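Local coordinates for protein superoxide dismutase [Mn/Fe] (Aeropyrum pernix, PDB 3AK2) that catalyses the dismutation of superoxide to dioxygen and hydrogen peroxide, using a metal centre that can work with manganese or iron, at residues 119-124 with 142-147; 159-164 with 197-202. All coordinates share one frame; numbering follows the deposited sequence.

Interaction 1: residues 119-124 with 142-147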
loop_
_atom_site.group_PDB
_atom_site.type_symbol
_atom_site.label_atom_id
_atom_site.label_comp_id
_atom_site.label_asym_id
_atom_site.label_seq_id
_atom_site.Cartn_x
_atom_site.Cartn_y
_atom_site.Cartn_z
ATOM N N SER A 119 -7.079 21.905 1.963
ATOM C CA SER A 119 -7.054 21.672 3.405
ATOM C C SER A 119 -7.708 20.350 3.777
ATOM O O SER A 119 -7.195 19.627 4.629
ATOM C CB SER A 119 -7.723 22.817 4.163
ATOM O OG SER A 119 -6.954 23.999 4.043
ATOM N N ALA A 120 -8.828 20.031 3.133
ATOM C CA ALA A 120 -9.517 18.765 3.383
ATOM C C ALA A 120 -8.654 17.585 2.946
ATOM O O ALA A 120 -8.553 16.585 3.661
ATOM C CB ALA A 120 -10.865 18.732 2.678
ATOM N N ALA A 121 -8.027 17.705 1.780
ATOM C CA ALA A 121 -7.108 16.666 1.308
ATOM C C ALA A 121 -5.979 16.428 2.314
ATOM O O ALA A 121 -5.672 15.284 2.648
ATOM C CB ALA A 121 -6.552 17.020 -0.056
ATOM N N ALA A 122 -5.376 17.507 2.810
ATOM C CA ALA A 122 -4.280 17.394 3.777
ATOM C C ALA A 122 -4.729 16.797 5.110
ATOM O O ALA A 122 -4.074 15.908 5.660
ATOM C CB ALA A 122 -3.637 18.752 3.997
ATOM N N LYS A 123 -5.851 17.288 5.626
ATOM C CA LYS A 123 -6.341 16.853 6.928
ATOM C C LYS A 123 -6.711 15.377 6.952
ATOM O O LYS A 123 -6.529 14.702 7.972
ATOM C CB LYS A 123 -7.536 17.701 7.368
ATOM C CG LYS A 123 -7.146 19.097 7.822
ATOM C CD LYS A 123 -8.369 19.936 8.148
ATOM C CE LYS A 123 -8.027 21.417 8.170
ATOM N NZ LYS A 123 -9.236 22.259 8.407
ATOM N N THR A 124 -7.218 14.878 5.827
ATOM C CA THR A 124 -7.773 13.526 5.783
ATOM C C THR A 124 -6.833 12.469 5.194
ATOM O O THR A 124 -7.271 11.371 4.854
ATOM C CB THR A 124 -9.129 13.496 5.050
ATOM O OG1 THR A 124 -8.954 13.901 3.685
ATOM C CG2 THR A 124 -10.163 14.401 5.754
ATOM N N LEU A 142 -4.130 22.181 -13.111
ATOM C CA LEU A 142 -3.865 21.782 -11.735
ATOM C C LEU A 142 -4.718 20.593 -11.314
ATOM O O LEU A 142 -5.851 20.423 -11.777
ATOM C CB LEU A 142 -4.119 22.951 -10.779
ATOM C CG LEU A 142 -3.289 24.215 -11.005
ATOM C CD1 LEU A 142 -3.731 25.318 -10.066
ATOM C CD2 LEU A 142 -1.806 23.942 -10.835
ATOM N N ARG A 143 -4.147 19.767 -10.441
ATOM C CA ARG A 143 -4.854 18.656 -9.816
ATOM C C ARG A 143 -4.436 18.599 -8.354
ATOM O O ARG A 143 -3.286 18.882 -8.024
ATOM C CB ARG A 143 -4.483 17.329 -10.492
ATOM C CG ARG A 143 -4.853 17.191 -11.973
ATOM C CD ARG A 143 -6.351 16.984 -12.151
ATOM N NE ARG A 143 -6.741 16.788 -13.548
ATOM C CZ ARG A 143 -7.181 17.752 -14.352
ATOM N NH1 ARG A 143 -7.523 17.465 -15.600
ATOM N NH2 ARG A 143 -7.282 19.000 -13.916
ATOM N N ILE A 144 -5.367 18.238 -7.479
ATOM C CA ILE A 144 -5.040 17.989 -6.075
ATOM C C ILE A 144 -5.121 16.492 -5.806
ATOM O O ILE A 144 -6.033 15.814 -6.290
ATOM C CB ILE A 144 -5.966 18.775 -5.099
ATOM C CG1 ILE A 144 -5.795 20.285 -5.303
ATOM C CG2 ILE A 144 -5.687 18.398 -3.631
ATOM C CD1 ILE A 144 -6.822 21.144 -4.572
ATOM N N LEU A 145 -4.154 15.979 -5.051
ATOM C CA LEU A 145 -4.209 14.591 -4.587
ATOM C C LEU A 145 -3.523 14.429 -3.232
ATOM O O LEU A 145 -2.875 15.358 -2.733
ATOM C CB LEU A 145 -3.611 13.622 -5.626
ATOM C CG LEU A 145 -2.090 13.566 -5.818
ATOM C CD1 LEU A 145 -1.685 12.248 -6.460
ATOM C CD2 LEU A 145 -1.545 14.746 -6.617
ATOM N N GLN A 146 -3.691 13.248 -2.639
ATOM C CA GLN A 146 -2.951 12.854 -1.447
ATOM C C GLN A 146 -1.848 11.880 -1.810
ATOM O O GLN A 146 -1.965 11.108 -2.780
ATOM C CB GLN A 146 -3.853 12.137 -0.454
ATOM C CG GLN A 146 -4.980 12.964 0.110
ATOM C CD GLN A 146 -5.904 12.140 0.976
ATOM O OE1 GLN A 146 -6.007 10.922 0.817
ATOM N NE2 GLN A 146 -6.594 12.801 1.899
ATOM N N VAL A 147 -0.797 11.893 -1.004
ATOM C CA VAL A 147 0.227 10.860 -1.055
ATOM C C VAL A 147 0.350 10.270 0.348
ATOM O O VAL A 147 0.413 11.016 1.329
ATOM C CB VAL A 147 1.581 11.431 -1.546
ATOM C CG1 VAL A 147 2.696 10.400 -1.427
ATOM C CG2 VAL A 147 1.466 11.940 -2.984
#
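Q146 lays its side chain across the end of helix 111-123 and gives its amide NE2 to the backbone oxygen of A121. Q146 NE2 stands 2.8 Å from A121 O, with an N-H...O angle of 154°. It lies in the carbonyl plane, on a lone pair, while A121 O sits 17° out of the amide plane of Q146. CG is anti to the carbonyl carbon of Q146 (chi1 -63°), and the chain runs extended from there, which carries the amide to the last turn of the helix.

T124 is the first residue past the helix, and its side chain crosses that of Q146 at about a right angle. T124 OG1 is 3.2 Å from Q146 NE2. The same hydroxyl donates back to A120 O at 2.7 Å. T124 N also bonds to A120 O, from the opposite face of its plane, so two donors grip this one oxygen.

The contact sets a helix of the C-terminal domain of the Fe/Mn superoxide dismutase fold against strand 141-148, an outer strand of its three-stranded antiparallel sheet. Beside this polar end the packing is apolar. A121 CB meets the CG2 branch of I144 at 3.9 Å, and A121 CB also faces Q146 CG at 4.4 Å. M66 of the second subunit packs on A121 and I144. R63 of that subunit packs on Q146 and hydrogen-bonds T124 O.

Interaction 2: residues 159-164 with 197-202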
loop_
_atom_site.group_PDB
_atom_site.type_symbol
_atom_site.label_atom_id
_atom_site.label_comp_id
_atom_site.label_asym_id
_atom_site.label_seq_id
_atom_site.Cartn_x
_atom_site.Cartn_y
_atom_site.Cartn_z
ATOM N N VAL A 159 3.286 16.900 -11.615
ATOM C CA VAL A 159 4.429 17.628 -11.080
ATOM C C VAL A 159 3.989 18.390 -9.834
ATOM O O VAL A 159 3.249 19.366 -9.958
ATOM C CB VAL A 159 4.963 18.647 -12.111
ATOM C CG1 VAL A 159 6.144 19.432 -11.535
ATOM C CG2 VAL A 159 5.348 17.953 -13.414
ATOM N N PRO A 160 4.425 17.960 -8.631
ATOM C CA PRO A 160 4.068 18.724 -7.432
ATOM C C PRO A 160 4.631 20.141 -7.474
ATOM O O PRO A 160 5.828 20.327 -7.710
ATOM C CB PRO A 160 4.712 17.921 -6.289
ATOM C CG PRO A 160 4.905 16.553 -6.843
ATOM C CD PRO A 160 5.232 16.774 -8.296
ATOM N N ILE A 161 3.758 21.128 -7.284
ATOM C CA ILE A 161 4.196 22.526 -7.198
ATOM C C ILE A 161 4.006 23.123 -5.802
ATOM O O ILE A 161 4.657 24.113 -5.449
ATOM C CB ILE A 161 3.559 23.431 -8.295
ATOM C CG1 ILE A 161 2.035 23.540 -8.134
ATOM C CG2 ILE A 161 3.954 22.931 -9.686
ATOM C CD1 ILE A 161 1.392 24.634 -8.995
ATOM N N LEU A 162 3.118 22.515 -5.020
ATOM C CA LEU A 162 2.898 22.897 -3.632
ATOM C C LEU A 162 2.532 21.656 -2.832
ATOM O O LEU A 162 1.595 20.941 -3.179
ATOM C CB LEU A 162 1.792 23.954 -3.516
ATOM C CG LEU A 162 1.399 24.358 -2.090
ATOM C CD1 LEU A 162 2.563 24.979 -1.316
ATOM C CD2 LEU A 162 0.223 25.315 -2.117
ATOM N N VAL A 163 3.278 21.411 -1.759
ATOM C CA VAL A 163 3.054 20.234 -0.925
ATOM C C VAL A 163 2.983 20.629 0.543
ATOM O O VAL A 163 3.654 21.575 0.973
ATOM C CB VAL A 163 4.148 19.127 -1.131
ATOM C CG1 VAL A 163 4.258 18.721 -2.602
ATOM C CG2 VAL A 163 5.506 19.567 -0.595
ATOM N N ILE A 164 2.153 19.918 1.300
ATOM C CA ILE A 164 2.142 20.045 2.754
ATOM C C ILE A 164 2.417 18.678 3.368
ATOM O O ILE A 164 1.766 17.688 3.034
ATOM C CB ILE A 164 0.831 20.665 3.318
ATOM C CG1 ILE A 164 0.941 20.836 4.842
ATOM C CG2 ILE A 164 -0.384 19.831 2.930
ATOM C CD1 ILE A 164 -0.294 21.417 5.532
ATOM N N LYS A 197 6.734 30.240 -9.456
ATOM C CA LYS A 197 7.923 29.884 -10.223
ATOM C C LYS A 197 7.909 28.417 -10.661
ATOM O O LYS A 197 8.313 28.096 -11.781
ATOM C CB LYS A 197 9.193 30.218 -9.443
ATOM C CG LYS A 197 9.504 31.705 -9.420
ATOM C CD LYS A 197 10.692 32.011 -8.524
ATOM C CE LYS A 197 11.194 33.436 -8.726
ATOM N NZ LYS A 197 10.131 34.467 -8.540
ATOM N N ARG A 198 7.420 27.538 -9.785
ATOM C CA ARG A 198 7.266 26.121 -10.126
ATOM C C ARG A 198 6.238 25.912 -11.234
ATOM O O ARG A 198 6.487 25.168 -12.188
ATOM C CB ARG A 198 6.920 25.296 -8.886
ATOM C CG ARG A 198 8.096 25.187 -7.949
ATOM C CD ARG A 198 7.814 24.397 -6.680
ATOM N NE ARG A 198 8.955 24.565 -5.786
ATOM C CZ ARG A 198 10.080 23.859 -5.844
ATOM N NH1 ARG A 198 10.223 22.878 -6.727
ATOM N NH2 ARG A 198 11.065 24.135 -5.001
ATOM N N LEU A 199 5.101 26.593 -11.126
ATOM C CA LEU A 199 4.085 26.523 -12.168
ATOM C C LEU A 199 4.615 27.032 -13.511
ATOM O O LEU A 199 4.352 26.433 -14.552
ATOM C CB LEU A 199 2.825 27.279 -11.750
ATOM C CG LEU A 199 1.686 27.294 -12.774
ATOM C CD1 LEU A 199 1.256 25.888 -13.171
ATOM C CD2 LEU A 199 0.505 28.069 -12.247
ATOM N N GLU A 200 5.367 28.128 -13.476
ATOM C CA GLU A 200 5.997 28.660 -14.683
ATOM C C GLU A 200 6.864 27.596 -15.359
ATOM O O GLU A 200 6.757 27.371 -16.566
ATOM C CB GLU A 200 6.829 29.899 -14.353
ATOM C CG GLU A 200 7.490 30.543 -15.566
ATOM C CD GLU A 200 8.689 31.402 -15.210
ATOM O OE1 GLU A 200 9.406 31.813 -16.144
ATOM O OE2 GLU A 200 8.924 31.668 -14.010
ATOM N N GLN A 201 7.712 26.931 -14.577
ATOM C CA GLN A 201 8.560 25.876 -15.119
ATOM C C GLN A 201 7.741 24.723 -15.695
ATOM O O GLN A 201 8.056 24.221 -16.770
ATOM C CB GLN A 201 9.556 25.369 -14.072
ATOM C CG GLN A 201 10.620 26.395 -13.682
ATOM C CD GLN A 201 11.350 26.987 -14.879
ATOM O OE1 GLN A 201 11.884 26.264 -15.725
ATOM N NE2 GLN A 201 11.377 28.311 -14.951
ATOM N N ALA A 202 6.684 24.330 -14.987
ATOM C CA ALA A 202 5.800 23.255 -15.448
ATOM C C ALA A 202 5.064 23.607 -16.744
ATOM O O ALA A 202 4.990 22.786 -17.662
ATOM C CB ALA A 202 4.822 22.867 -14.351
HETATM O O HOH W 1 8.366 21.459 -8.308
#
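I161 and R198 carry most of the apolar contact, with their side chains sliding past each other in opposite directions. The CG2 branch of I161 lies 3.9 Å from R198 CB, and I161 CB is equally close to that atom. The other branch of I161 ends on the next helix residue, where CD1 reaches L199 CB at 4.1 Å. With I161 CG1 between the backbone N and the carbonyl carbon (chi1 64°), and CG2 beside the backbone N, one branch meets R198 and the other L199.

One backbone oxygen also touches the arginine chain: R198 CD comes to 3.4 Å from I161 O, a van der Waals contact. That oxygen accepts a hydrogen bond from N85 ND2.

The strand has a classic beta bulge here: I161 and L162 both face L133 of the central strand 129-136. At this corner the chain turns between 159-160 and 163-164. Helix 192-205, the last helix of the chain, packs against this edge of the C-terminal domain sheet.

A water completes the polar part. It donates to P160 O at 2.8 Å and accepts from R198 NH1 at 2.8 Å, lying in plane at the edge of the guanidinium. The arginine chain is extended from CG to NE, which brings its head past I161 to this bridge. Its charge is met by D194, in a salt bridge through NE. NH1 also bonds the backbone oxygen of Y210 of the second subunit, and that tyrosine packs on V159 and P160.

Interaction 1 closes before interaction 2 opens along the chain, and their centres lie 15 Å apart. Both use the antiparallel sheet of the C-terminal domain. Strands 141-148 and 159-165 are its outer strands within the chain, with 129-136 between them. Interaction 1 brings helix 111-123 to one strand, and interaction 2 brings helix 192-205 to the other. The two contacts also touch directly: A122 CB packs on I164 CG2 at 3.6 Å, and L142 CD2 on I161 CD1 at 3.8 Å. Strand 159-165 ends at D165, a manganese ligand. Both contacts reach the second subunit, so the sheet region is tied into the assembly.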